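Local coordinates for protein geranyltranstransferase (PDB 3TS7) that probably makes farnesyl diphosphate, using magnesium, as a member of the FPP/GGPP synthase family of prenyltransferases, at residues 37-42 with 115-119; 127-132 with 147-152; 174-180 with 254-260; 213-217 with 290-294. One frame throughout, in Å; residues are numbered along the deposited sequence.

Contact 1 of 4, residues 37-42 with 115-119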
loop_
_atom_site.group_PDB
_atom_site.type_symbol
_atom_site.label_atom_id
_atom_site.label_comp_id
_atom_site.label_asym_id
_atom_site.label_seq_id
_atom_site.Cartn_x
_atom_site.Cartn_y
_atom_site.Cartn_z
ATOM N N ARG B 37 -2.805 -14.950 -13.377
ATOM C CA ARG B 37 -3.245 -13.737 -14.050
ATOM C C ARG B 37 -2.823 -12.470 -13.269
ATOM O O ARG B 37 -2.296 -11.531 -13.870
ATOM C CB ARG B 37 -4.760 -13.787 -14.247
ATOM C CG ARG B 37 -5.382 -12.583 -14.934
ATOM C CD ARG B 37 -6.847 -12.867 -15.221
ATOM N NE ARG B 37 -7.519 -11.835 -16.012
ATOM C CZ ARG B 37 -7.367 -11.659 -17.324
ATOM N NH1 ARG B 37 -8.044 -10.695 -17.938
ATOM N NH2 ARG B 37 -6.543 -12.431 -18.027
ATOM N N LEU B 38 -3.045 -12.468 -11.947
ATOM C CA LEU B 38 -2.613 -11.370 -11.073
ATOM C C LEU B 38 -1.098 -11.154 -11.126
ATOM O O LEU B 38 -0.644 -10.018 -11.281
ATOM C CB LEU B 38 -3.071 -11.577 -9.621
ATOM C CG LEU B 38 -2.538 -10.540 -8.616
ATOM C CD1 LEU B 38 -3.212 -9.188 -8.811
ATOM C CD2 LEU B 38 -2.689 -10.981 -7.188
ATOM N N HIS B 39 -0.327 -12.235 -11.028
ATOM C CA HIS B 39 1.141 -12.141 -11.076
ATOM C C HIS B 39 1.659 -11.623 -12.411
ATOM O O HIS B 39 2.629 -10.856 -12.459
ATOM C CB HIS B 39 1.811 -13.481 -10.769
ATOM C CG HIS B 39 1.690 -13.915 -9.340
ATOM N ND1 HIS B 39 2.029 -15.184 -8.923
ATOM C CD2 HIS B 39 1.256 -13.260 -8.236
ATOM C CE1 HIS B 39 1.825 -15.288 -7.620
ATOM N NE2 HIS B 39 1.356 -14.132 -7.178
ATOM N N GLN B 40 1.013 -12.045 -13.488
ATOM C CA GLN B 40 1.395 -11.623 -14.830
ATOM C C GLN B 40 0.984 -10.172 -15.109
ATOM O O GLN B 40 1.613 -9.503 -15.920
ATOM C CB GLN B 40 0.794 -12.554 -15.886
ATOM C CG GLN B 40 1.463 -13.925 -15.981
ATOM C CD GLN B 40 0.545 -14.980 -16.575
ATOM O OE1 GLN B 40 -0.289 -14.686 -17.430
ATOM N NE2 GLN B 40 0.685 -16.216 -16.112
ATOM N N ALA B 41 -0.060 -9.697 -14.440
ATOM C CA ALA B 41 -0.525 -8.324 -14.615
ATOM C C ALA B 41 0.422 -7.330 -13.935
ATOM O O ALA B 41 0.708 -6.267 -14.491
ATOM C CB ALA B 41 -1.935 -8.162 -14.074
ATOM N N MET B 42 0.889 -7.689 -12.736
ATOM C CA MET B 42 1.905 -6.921 -12.011
ATOM C C MET B 42 3.209 -6.850 -12.792
ATOM O O MET B 42 3.789 -5.774 -12.942
ATOM C CB MET B 42 2.176 -7.538 -10.646
ATOM C CG MET B 42 0.968 -7.642 -9.773
ATOM S SD MET B 42 1.368 -8.633 -8.316
ATOM C CE MET B 42 1.543 -7.317 -7.199
ATOM N N THR B 115 -8.571 -6.919 -12.355
ATOM C CA THR B 115 -7.193 -7.367 -12.293
ATOM C C THR B 115 -6.244 -6.160 -12.125
ATOM O O THR B 115 -5.259 -6.253 -11.396
ATOM C CB THR B 115 -6.821 -8.204 -13.534
ATOM O OG1 THR B 115 -7.704 -9.326 -13.641
ATOM C CG2 THR B 115 -5.442 -8.749 -13.424
ATOM N N ALA B 116 -6.562 -5.035 -12.768
ATOM C CA ALA B 116 -5.781 -3.804 -12.625
ATOM C C ALA B 116 -5.856 -3.234 -11.212
ATOM O O ALA B 116 -4.819 -2.894 -10.624
ATOM C CB ALA B 116 -6.222 -2.759 -13.653
ATOM N N ILE B 117 -7.071 -3.159 -10.657
ATOM C CA ILE B 117 -7.269 -2.689 -9.291
ATOM C C ILE B 117 -6.406 -3.524 -8.328
ATOM O O ILE B 117 -5.632 -2.965 -7.547
ATOM C CB ILE B 117 -8.750 -2.707 -8.869
ATOM C CG1 ILE B 117 -9.530 -1.614 -9.604
ATOM C CG2 ILE B 117 -8.893 -2.475 -7.377
ATOM C CD1 ILE B 117 -11.033 -1.893 -9.729
ATOM N N LEU B 118 -6.493 -4.849 -8.457
ATOM C CA LEU B 118 -5.749 -5.779 -7.612
ATOM C C LEU B 118 -4.231 -5.781 -7.818
ATOM O O LEU B 118 -3.486 -5.913 -6.847
ATOM C CB LEU B 118 -6.298 -7.205 -7.754
ATOM C CG LEU B 118 -7.735 -7.408 -7.266
ATOM C CD1 LEU B 118 -8.195 -8.827 -7.613
ATOM C CD2 LEU B 118 -7.936 -7.077 -5.778
ATOM N N ALA B 119 -3.777 -5.665 -9.061
ATOM C CA ALA B 119 -2.334 -5.607 -9.330
ATOM C C ALA B 119 -1.722 -4.372 -8.675
ATOM O O ALA B 119 -0.640 -4.461 -8.118
ATOM C CB ALA B 119 -2.040 -5.633 -10.799
#
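Arg37 and Thr115 meet at the exposed end of a helix crossing in the all-alpha isoprenoid synthase fold, where the axes of segments 37-42 and 115-119 approach to 9.2 Å at an angle of 71°. The extended arginine chain passes the threonine side chain at about a right angle, with Arg37 NE 3.5 Å from Thr115 OG1. Both polar ends turn to one partner: Asp112 OD2 is salt-bridged to Arg37 NH1 and hydrogen-bonded to Thr115 OG1. Valine in place of Thr115 would lack that hydroxyl and would probably leave the Asp112 carboxylate without this hydrogen-bond donor. Next, Leu38 sends CD1 onto the other helix's backbone, 3.6 Å from Ala119 N. It gets there because CG lies trans to the leucine's own N (chi1 174°), and a branched apolar end suits a backbone whose N-H is already spent within its helix. Ala41 faces the crossing directly, its CB 3.6 Å from Thr115 CG2 and 4.1 Å from Ala119 CB; methyl-sized residues on both helices permit this closeness. Leu38 and Met42 also pack on Ala165 and Pro157 of the second subunit, so the crossing adjoins the dimer interface. Met42 lays CG against Ala119 CB at 3.8 Å, then bends at SD, bringing CE to 3.7 Å from Ala119 O.

Contact 2 of 4, residues 127-132 with 147-152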
loop_
_atom_site.group_PDB
_atom_site.type_symbol
_atom_site.label_atom_id
_atom_site.label_comp_id
_atom_site.label_asym_id
_atom_site.label_seq_id
_atom_site.Cartn_x
_atom_site.Cartn_y
_atom_site.Cartn_z
ATOM N N ALA B 127 5.708 -3.330 -2.012
ATOM C CA ALA B 127 6.702 -2.306 -1.734
ATOM C C ALA B 127 7.081 -2.318 -0.269
ATOM O O ALA B 127 8.272 -2.296 0.070
ATOM C CB ALA B 127 6.208 -0.926 -2.144
ATOM N N PHE B 128 6.073 -2.378 0.598
ATOM C CA PHE B 128 6.308 -2.351 2.016
ATOM C C PHE B 128 6.889 -3.685 2.529
ATOM O O PHE B 128 7.632 -3.695 3.517
ATOM C CB PHE B 128 5.007 -2.020 2.738
ATOM C CG PHE B 128 4.605 -0.585 2.613
ATOM C CD1 PHE B 128 3.536 -0.215 1.798
ATOM C CD2 PHE B 128 5.313 0.406 3.295
ATOM C CE1 PHE B 128 3.157 1.121 1.689
ATOM C CE2 PHE B 128 4.951 1.742 3.182
ATOM C CZ PHE B 128 3.871 2.097 2.378
ATOM N N HIS B 129 6.504 -4.791 1.881
ATOM C CA HIS B 129 7.088 -6.127 2.173
ATOM C C HIS B 129 8.588 -6.134 1.866
ATOM O O HIS B 129 9.386 -6.631 2.688
ATOM C CB HIS B 129 6.340 -7.239 1.417
ATOM C CG HIS B 129 7.084 -8.541 1.313
ATOM N ND1 HIS B 129 7.353 -9.342 2.406
ATOM C CD2 HIS B 129 7.585 -9.197 0.233
ATOM C CE1 HIS B 129 7.992 -10.429 2.003
ATOM N NE2 HIS B 129 8.156 -10.359 0.693
ATOM N N VAL B 130 8.964 -5.541 0.727
ATOM C CA VAL B 130 10.399 -5.392 0.368
ATOM C C VAL B 130 11.163 -4.614 1.456
ATOM O O VAL B 130 12.175 -5.100 1.972
ATOM C CB VAL B 130 10.606 -4.795 -1.058
ATOM C CG1 VAL B 130 12.078 -4.445 -1.322
ATOM C CG2 VAL B 130 10.156 -5.768 -2.107
ATOM N N LEU B 131 10.644 -3.466 1.889
ATOM C CA LEU B 131 11.361 -2.658 2.880
ATOM C C LEU B 131 11.453 -3.333 4.251
ATOM O O LEU B 131 12.484 -3.244 4.921
ATOM C CB LEU B 131 10.752 -1.257 3.026
ATOM C CG LEU B 131 10.869 -0.252 1.878
ATOM C CD1 LEU B 131 10.206 1.070 2.318
ATOM C CD2 LEU B 131 12.333 0.007 1.451
ATOM N N ALA B 132 10.387 -4.015 4.659
ATOM C CA ALA B 132 10.340 -4.599 5.997
ATOM C C ALA B 132 11.197 -5.873 6.104
ATOM O O ALA B 132 11.720 -6.187 7.161
ATOM C CB ALA B 132 8.889 -4.897 6.408
ATOM N N MET B 147 12.806 4.097 6.745
ATOM C CA MET B 147 12.531 3.930 5.316
ATOM C C MET B 147 11.059 3.652 5.037
ATOM O O MET B 147 10.486 4.165 4.061
ATOM C CB MET B 147 13.310 2.759 4.746
ATOM C CG MET B 147 14.792 3.018 4.565
ATOM S SD MET B 147 15.569 1.553 3.897
ATOM C CE MET B 147 17.276 2.111 3.801
ATOM N N ILE B 148 10.479 2.812 5.890
ATOM C CA ILE B 148 9.062 2.417 5.768
ATOM C C ILE B 148 8.184 3.635 6.006
ATOM O O ILE B 148 7.300 3.930 5.188
ATOM C CB ILE B 148 8.691 1.267 6.744
ATOM C CG1 ILE B 148 9.474 -0.005 6.375
ATOM C CG2 ILE B 148 7.178 1.014 6.730
ATOM C CD1 ILE B 148 9.714 -0.947 7.537
ATOM N N GLU B 149 8.459 4.360 7.091
ATOM C CA GLU B 149 7.733 5.598 7.384
ATOM C C GLU B 149 7.825 6.601 6.250
ATOM O O GLU B 149 6.817 7.216 5.889
ATOM C CB GLU B 149 8.175 6.219 8.717
ATOM C CG GLU B 149 7.643 7.666 8.993
ATOM C CD GLU B 149 6.114 7.849 8.851
ATOM O OE1 GLU B 149 5.345 6.858 8.795
ATOM O OE2 GLU B 149 5.671 9.017 8.782
ATOM N N THR B 150 9.022 6.727 5.672
ATOM C CA THR B 150 9.255 7.602 4.541
ATOM C C THR B 150 8.349 7.239 3.389
ATOM O O THR B 150 7.671 8.112 2.823
ATOM C CB THR B 150 10.729 7.532 4.075
ATOM O OG1 THR B 150 11.539 8.153 5.067
ATOM C CG2 THR B 150 10.917 8.233 2.727
ATOM N N LEU B 151 8.310 5.949 3.050
ATOM C CA LEU B 151 7.531 5.523 1.890
ATOM C C LEU B 151 6.023 5.671 2.160
ATOM O O LEU B 151 5.256 6.065 1.267
ATOM C CB LEU B 151 7.883 4.093 1.455
ATOM C CG LEU B 151 7.341 3.673 0.071
ATOM C CD1 LEU B 151 8.063 4.355 -1.082
ATOM C CD2 LEU B 151 7.453 2.153 -0.088
ATOM N N ALA B 152 5.609 5.393 3.388
ATOM C CA ALA B 152 4.196 5.471 3.724
ATOM C C ALA B 152 3.715 6.923 3.683
ATOM O O ALA B 152 2.661 7.186 3.144
ATOM C CB ALA B 152 3.934 4.865 5.069
#
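Leu131 and Leu151 interlock inside a helical hairpin of the all-alpha prenyltransferase fold, formed by the consecutive helices 113-133 and 141-155. Over segments 127-132 and 147-152 the two run nearly antiparallel, at 162°, with axes 9.9 Å apart, and no hydrogen bond crosses between the two segments. Leucines suit the middle because their branched ends fill the spaces between turns: Leu131 CD1 lies 3.8 Å from Leu151 CD2 and also rests against the backbone oxygen of Met147. Leu151 CD2 touches the CB of Ala127, a methyl short enough to sit beside it. Helix 73-90 covers this side of the hairpin, with Val79 and Ile82 against Leu151 and Ala78 against Leu131.

Phe128 brings a flat ring to the other side. With CG anti to its carbonyl carbon (chi1 -74°), the ring leans across to the second helix and presents its edge to the backbone: Ile148 O and Ala152 N lie in the ring plane, and CZ is 3.6 Å from Ala152 CA. Leu151 CD2 sits 4.1 Å above one face, displaced toward the rim. The small side chain of Ala152 lets the ring come this close. Phe128 also stacks on Phe128 of the second subunit, while His129 ND1 is hydrogen-bonded to Glu149 OE1 of that subunit, which places the hairpin in the dimer interface. Ile148 serves both neighbours with separate branches: CG2 meets Phe128 CD2 at 4.0 Å, whereas CG1 packs 3.8 Å from Leu131 CB.

Contact 3 of 4, residues 174-180 with 254-260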
loop_
_atom_site.group_PDB
_atom_site.type_symbol
_atom_site.label_atom_id
_atom_site.label_comp_id
_atom_site.label_asym_id
_atom_site.label_seq_id
_atom_site.Cartn_x
_atom_site.Cartn_y
_atom_site.Cartn_z
ATOM N N LYS B 174 -8.892 27.413 -11.537
ATOM C CA LYS B 174 -7.719 28.258 -11.714
ATOM C C LYS B 174 -7.042 28.412 -10.353
ATOM O O LYS B 174 -7.569 29.069 -9.448
ATOM C CB LYS B 174 -8.110 29.625 -12.312
ATOM C CG LYS B 174 -6.951 30.626 -12.452
ATOM C CD LYS B 174 -7.288 31.793 -13.384
ATOM C CE LYS B 174 -6.845 31.529 -14.827
ATOM N NZ LYS B 174 -5.366 31.677 -15.024
ATOM N N LEU B 175 -5.884 27.780 -10.214
ATOM C CA LEU B 175 -5.126 27.820 -8.973
ATOM C C LEU B 175 -4.078 28.912 -9.068
ATOM O O LEU B 175 -3.613 29.226 -10.149
ATOM C CB LEU B 175 -4.438 26.472 -8.740
ATOM C CG LEU B 175 -5.279 25.189 -8.700
ATOM C CD1 LEU B 175 -4.365 23.967 -8.712
ATOM C CD2 LEU B 175 -6.174 25.178 -7.476
ATOM N N ASP B 176 -3.708 29.482 -7.931
ATOM C CA ASP B 176 -2.553 30.370 -7.814
ATOM C C ASP B 176 -1.244 29.582 -7.990
ATOM O O ASP B 176 -1.262 28.361 -8.169
ATOM C CB ASP B 176 -2.570 31.031 -6.437
ATOM C CG ASP B 176 -2.732 30.022 -5.305
ATOM O OD1 ASP B 176 -2.189 30.259 -4.208
ATOM O OD2 ASP B 176 -3.406 28.985 -5.505
ATOM N N LEU B 177 -0.110 30.278 -7.954
ATOM C CA LEU B 177 1.190 29.599 -8.012
ATOM C C LEU B 177 1.466 28.656 -6.822
ATOM O O LEU B 177 1.814 27.494 -7.061
ATOM C CB LEU B 177 2.362 30.568 -8.288
ATOM C CG LEU B 177 3.755 29.920 -8.476
ATOM C CD1 LEU B 177 3.795 28.968 -9.692
ATOM C CD2 LEU B 177 4.862 30.977 -8.572
ATOM N N PRO B 178 1.300 29.129 -5.560
ATOM C CA PRO B 178 1.526 28.204 -4.448
ATOM C C PRO B 178 0.592 26.991 -4.495
ATOM O O PRO B 178 1.004 25.894 -4.108
ATOM C CB PRO B 178 1.210 29.048 -3.204
ATOM C CG PRO B 178 1.391 30.458 -3.640
ATOM C CD PRO B 178 0.952 30.482 -5.064
ATOM N N GLY B 179 -0.636 27.199 -4.978
ATOM C CA GLY B 179 -1.641 26.149 -5.088
ATOM C C GLY B 179 -1.309 25.075 -6.112
ATOM O O GLY B 179 -1.512 23.877 -5.859
ATOM N N LEU B 180 -0.815 25.496 -7.273
ATOM C CA LEU B 180 -0.405 24.560 -8.307
ATOM C C LEU B 180 0.878 23.828 -7.898
ATOM O O LEU B 180 1.020 22.631 -8.157
ATOM C CB LEU B 180 -0.236 25.270 -9.645
ATOM C CG LEU B 180 0.283 24.493 -10.852
ATOM C CD1 LEU B 180 -0.692 23.386 -11.235
ATOM C CD2 LEU B 180 0.550 25.436 -12.036
ATOM N N PRO B 254 -5.228 23.387 -14.743
ATOM C CA PRO B 254 -4.243 24.444 -14.476
ATOM C C PRO B 254 -2.809 24.020 -14.817
ATOM O O PRO B 254 -2.410 22.887 -14.562
ATOM C CB PRO B 254 -4.406 24.722 -12.975
ATOM C CG PRO B 254 -5.051 23.509 -12.411
ATOM C CD PRO B 254 -5.856 22.881 -13.508
ATOM N N ASN B 255 -2.064 24.930 -15.434
ATOM C CA ASN B 255 -0.689 24.670 -15.826
ATOM C C ASN B 255 0.153 25.922 -15.622
ATOM O O ASN B 255 -0.382 27.022 -15.399
ATOM C CB ASN B 255 -0.593 24.152 -17.273
ATOM C CG ASN B 255 -1.187 25.117 -18.289
ATOM O OD1 ASN B 255 -0.477 25.927 -18.879
ATOM N ND2 ASN B 255 -2.493 25.039 -18.486
ATOM N N TYR B 256 1.468 25.742 -15.679
ATOM C CA TYR B 256 2.397 26.823 -15.391
ATOM C C TYR B 256 2.419 27.958 -16.437
ATOM O O TYR B 256 2.408 29.125 -16.042
ATOM C CB TYR B 256 3.807 26.278 -15.112
ATOM C CG TYR B 256 3.943 25.527 -13.801
ATOM C CD1 TYR B 256 4.222 26.212 -12.614
ATOM C CD2 TYR B 256 3.793 24.129 -13.749
ATOM C CE1 TYR B 256 4.346 25.530 -11.394
ATOM C CE2 TYR B 256 3.920 23.428 -12.525
ATOM C CZ TYR B 256 4.207 24.145 -11.360
ATOM O OH TYR B 256 4.357 23.495 -10.152
ATOM N N PRO B 257 2.467 27.634 -17.756
ATOM C CA PRO B 257 2.454 28.776 -18.685
ATOM C C PRO B 257 1.116 29.525 -18.741
ATOM O O PRO B 257 1.119 30.721 -18.997
ATOM C CB PRO B 257 2.759 28.137 -20.045
ATOM C CG PRO B 257 3.360 26.795 -19.725
ATOM C CD PRO B 257 2.675 26.367 -18.483
ATOM N N ALA B 258 -0.005 28.842 -18.505
ATOM C CA ALA B 258 -1.308 29.534 -18.433
ATOM C C ALA B 258 -1.336 30.520 -17.274
ATOM O O ALA B 258 -1.807 31.641 -17.415
ATOM C CB ALA B 258 -2.469 28.550 -18.324
ATOM N N LEU B 259 -0.789 30.104 -16.141
ATOM C CA LEU B 259 -0.730 30.922 -14.951
ATOM C C LEU B 259 0.300 32.065 -15.011
ATOM O O LEU B 259 0.049 33.164 -14.505
ATOM C CB LEU B 259 -0.389 30.011 -13.784
ATOM C CG LEU B 259 -0.510 30.561 -12.382
ATOM C CD1 LEU B 259 -1.921 31.052 -12.209
ATOM C CD2 LEU B 259 -0.203 29.422 -11.428
ATOM N N LEU B 260 1.460 31.804 -15.606
ATOM C CA LEU B 260 2.577 32.744 -15.479
ATOM C C LEU B 260 2.998 33.383 -16.791
ATOM O O LEU B 260 3.814 34.295 -16.787
ATOM C CB LEU B 260 3.792 32.051 -14.847
ATOM C CG LEU B 260 3.642 31.405 -13.470
ATOM C CD1 LEU B 260 4.740 30.371 -13.252
ATOM C CD2 LEU B 260 3.653 32.449 -12.365
#
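The backbones of segments 174-180 and 254-260 come nearest where Lys174 CA lies 5.9 Å from Pro254 CA, and each chain then turns from loop into helix. Asp176 and Asn255 occupy the N-cap positions; Asn255 OD1 accepts from Ala258 N at 3.0 Å, the donor standing above the carbonyl plane. Between the helix starts, Leu180 CD2 sits over the middle of the Tyr256 ring, 3.6 Å from its centroid and 3° off the ring normal, a nearly vertical CH-pi contact. Leu180 reaches this face with CG anti to its N (chi1 176°). Leu177 CD1 approaches the ring edge instead, 3.9 Å from Tyr256 CE1. If Tyr256 were alanine, the Leu180 methyl would probably lose the surface it rests on, and a gap would open beside Leu177. Leu175 CD1 packs on Pro254 CG at 3.8 Å, and Leu259 CD2 fits against Leu177 N. The Tyr256 N-H goes to Asp230, in the DDxxD sequence of helix 208-237 that binds magnesium in relatives. No hydrogen bond crosses between the segments, so cohesion rests on apolar packing, bought at the price of burying Leu175 N without a partner.

Contact 4 of 4, residues 213-217 with 290-294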
loop_
_atom_site.group_PDB
_atom_site.type_symbol
_atom_site.label_atom_id
_atom_site.label_comp_id
_atom_site.label_asym_id
_atom_site.label_seq_id
_atom_site.Cartn_x
_atom_site.Cartn_y
_atom_site.Cartn_z
ATOM N N ARG B 213 20.007 18.899 2.251
ATOM C CA ARG B 213 20.445 19.386 0.931
ATOM C C ARG B 213 19.971 18.496 -0.194
ATOM O O ARG B 213 19.517 18.971 -1.234
ATOM C CB ARG B 213 21.970 19.504 0.853
ATOM C CG ARG B 213 22.561 20.641 1.654
ATOM C CD ARG B 213 24.094 20.652 1.478
ATOM N NE ARG B 213 24.697 21.824 2.105
ATOM C CZ ARG B 213 24.957 22.969 1.477
ATOM N NH1 ARG B 213 25.501 23.979 2.147
ATOM N NH2 ARG B 213 24.676 23.112 0.185
ATOM N N LEU B 214 20.069 17.192 0.010
ATOM C CA LEU B 214 19.702 16.269 -1.042
ATOM C C LEU B 214 18.185 16.218 -1.208
ATOM O O LEU B 214 17.689 16.039 -2.324
ATOM C CB LEU B 214 20.275 14.871 -0.767
ATOM C CG LEU B 214 21.779 14.738 -1.024
ATOM C CD1 LEU B 214 22.351 13.505 -0.304
ATOM C CD2 LEU B 214 22.039 14.669 -2.510
ATOM N N ASP B 215 17.476 16.329 -0.101
ATOM C CA ASP B 215 16.016 16.558 -0.148
ATOM C C ASP B 215 15.634 17.829 -0.922
ATOM O O ASP B 215 14.738 17.792 -1.787
ATOM C CB ASP B 215 15.418 16.613 1.254
ATOM C CG ASP B 215 13.909 16.746 1.209
ATOM O OD1 ASP B 215 13.231 15.837 0.665
ATOM O OD2 ASP B 215 13.410 17.773 1.668
ATOM N N HIS B 216 16.321 18.941 -0.641
ATOM C CA HIS B 216 16.103 20.179 -1.441
ATOM C C HIS B 216 16.437 20.003 -2.911
ATOM O O HIS B 216 15.693 20.481 -3.773
ATOM C CB HIS B 216 16.831 21.398 -0.842
ATOM C CG HIS B 216 16.243 22.706 -1.281
ATOM N ND1 HIS B 216 14.957 23.087 -0.958
ATOM C CD2 HIS B 216 16.748 23.705 -2.044
ATOM C CE1 HIS B 216 14.699 24.267 -1.495
ATOM N NE2 HIS B 216 15.770 24.666 -2.155
ATOM N N TYR B 217 17.521 19.277 -3.219
ATOM C CA TYR B 217 17.829 18.898 -4.606
ATOM C C TYR B 217 16.644 18.144 -5.220
ATOM O O TYR B 217 16.219 18.416 -6.366
ATOM C CB TYR B 217 19.118 18.034 -4.655
ATOM C CG TYR B 217 19.354 17.309 -5.946
ATOM C CD1 TYR B 217 20.054 17.917 -6.997
ATOM C CD2 TYR B 217 18.884 16.013 -6.136
ATOM C CE1 TYR B 217 20.263 17.252 -8.188
ATOM C CE2 TYR B 217 19.095 15.342 -7.320
ATOM C CZ TYR B 217 19.793 15.956 -8.339
ATOM O OH TYR B 217 19.990 15.286 -9.525
ATOM N N LEU B 290 24.816 13.649 -9.937
ATOM C CA LEU B 290 23.544 14.336 -9.629
ATOM C C LEU B 290 23.373 15.649 -10.408
ATOM O O LEU B 290 22.254 16.014 -10.791
ATOM C CB LEU B 290 23.407 14.582 -8.134
ATOM C CG LEU B 290 23.229 13.301 -7.291
ATOM C CD1 LEU B 290 23.180 13.667 -5.840
ATOM C CD2 LEU B 290 21.956 12.548 -7.703
ATOM N N ARG B 291 24.490 16.326 -10.663
ATOM C CA ARG B 291 24.508 17.542 -11.468
ATOM C C ARG B 291 24.026 17.259 -12.885
ATOM O O ARG B 291 23.194 17.988 -13.420
ATOM C CB ARG B 291 25.913 18.185 -11.454
ATOM C CG ARG B 291 26.281 18.829 -10.127
ATOM C CD ARG B 291 27.688 19.490 -10.069
ATOM N NE ARG B 291 27.978 19.896 -8.693
ATOM C CZ ARG B 291 28.705 19.205 -7.818
ATOM N NH1 ARG B 291 28.842 19.648 -6.592
ATOM N NH2 ARG B 291 29.290 18.068 -8.156
ATOM N N GLU B 292 24.521 16.181 -13.479
ATOM C CA GLU B 292 24.114 15.788 -14.817
ATOM C C GLU B 292 22.708 15.183 -14.859
ATOM O O GLU B 292 21.963 15.364 -15.840
ATOM C CB GLU B 292 25.119 14.783 -15.393
ATOM C CG GLU B 292 26.510 15.384 -15.618
ATOM C CD GLU B 292 26.549 16.383 -16.774
ATOM O OE1 GLU B 292 27.314 17.365 -16.684
ATOM O OE2 GLU B 292 25.823 16.193 -17.775
ATOM N N LEU B 293 22.365 14.436 -13.814
ATOM C CA LEU B 293 21.035 13.841 -13.716
ATOM C C LEU B 293 19.940 14.930 -13.595
ATOM O O LEU B 293 18.882 14.802 -14.208
ATOM C CB LEU B 293 20.965 12.854 -12.548
ATOM C CG LEU B 293 19.695 12.008 -12.439
ATOM C CD1 LEU B 293 19.504 11.108 -13.682
ATOM C CD2 LEU B 293 19.717 11.183 -11.159
ATOM N N ALA B 294 20.212 15.993 -12.827
ATOM C CA ALA B 294 19.331 17.172 -12.786
ATOM C C ALA B 294 18.965 17.683 -14.187
ATOM O O ALA B 294 17.779 17.783 -14.518
ATOM C CB ALA B 294 19.934 18.269 -11.953
#
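Leu214 and Leu290 make the apolar centre, their side chains crossing at about a right angle with Leu214 CD2 3.7 Å from Leu290 CD1. The Tyr217 ring lies beside this pair: its CZ is 3.9 Å from Leu290 CB, and on the next turn of the second helix Ala294 CB comes 3.9 Å from Tyr217 CE1. Leucine and alanine share the work by size, the longer side chain reaching across and the shorter one letting the end of the ring in next to the backbone. Helix 53-65 adds to these surroundings, placing Ile65 on Leu214 and Ala60 and Thr64 on Leu290.

The helices joined here, 208-237 and 288-298, belong to the helical bundle of the isoprenoid synthase fold and run nearly parallel, at 20°. Their axes stay 12.8 Å apart over these segments, too far for small residues to meet, and a tyrosine is long enough to span the distance. Its chi1 of 166°, with CG trans to the backbone N, carries the ring toward the second helix.

At the polar edge, Tyr217 OH donates to Leu290 O over 2.7 Å. The hydroxyl is tilted 23° from the carbonyl plane. That oxygen already takes the helical bond from Ala294 N, which arrives at the opposite face of the plane, so two donors grip one buried carbonyl, and the phenol hydroxyl finds an acceptor there. Further out, Arg291 forms a salt bridge with Asp288, and Arg213 forms one with Glu209.

Contacts 1 and 2 share helix 113-133, with centres 21 Å apart, and both touch the second subunit, so this helix links two points of the dimer interface. Contacts 3 and 4 touch no other protein chain of the assembly; their centres lie 25 Å apart. Helix 208-237 connects them, carrying segment 213-217 and, further along, Asp230 beside contact 3. Contacts 1 and 4, 34 Å apart, fall on opposite sides of the chain's centre. As in relatives, the catalytic cavity probably lies between the aspartate-rich ends of helices 73-90 and 208-237: the former packs behind contact 2, and the latter meets contact 3, 33 Å from contact 2 between centres.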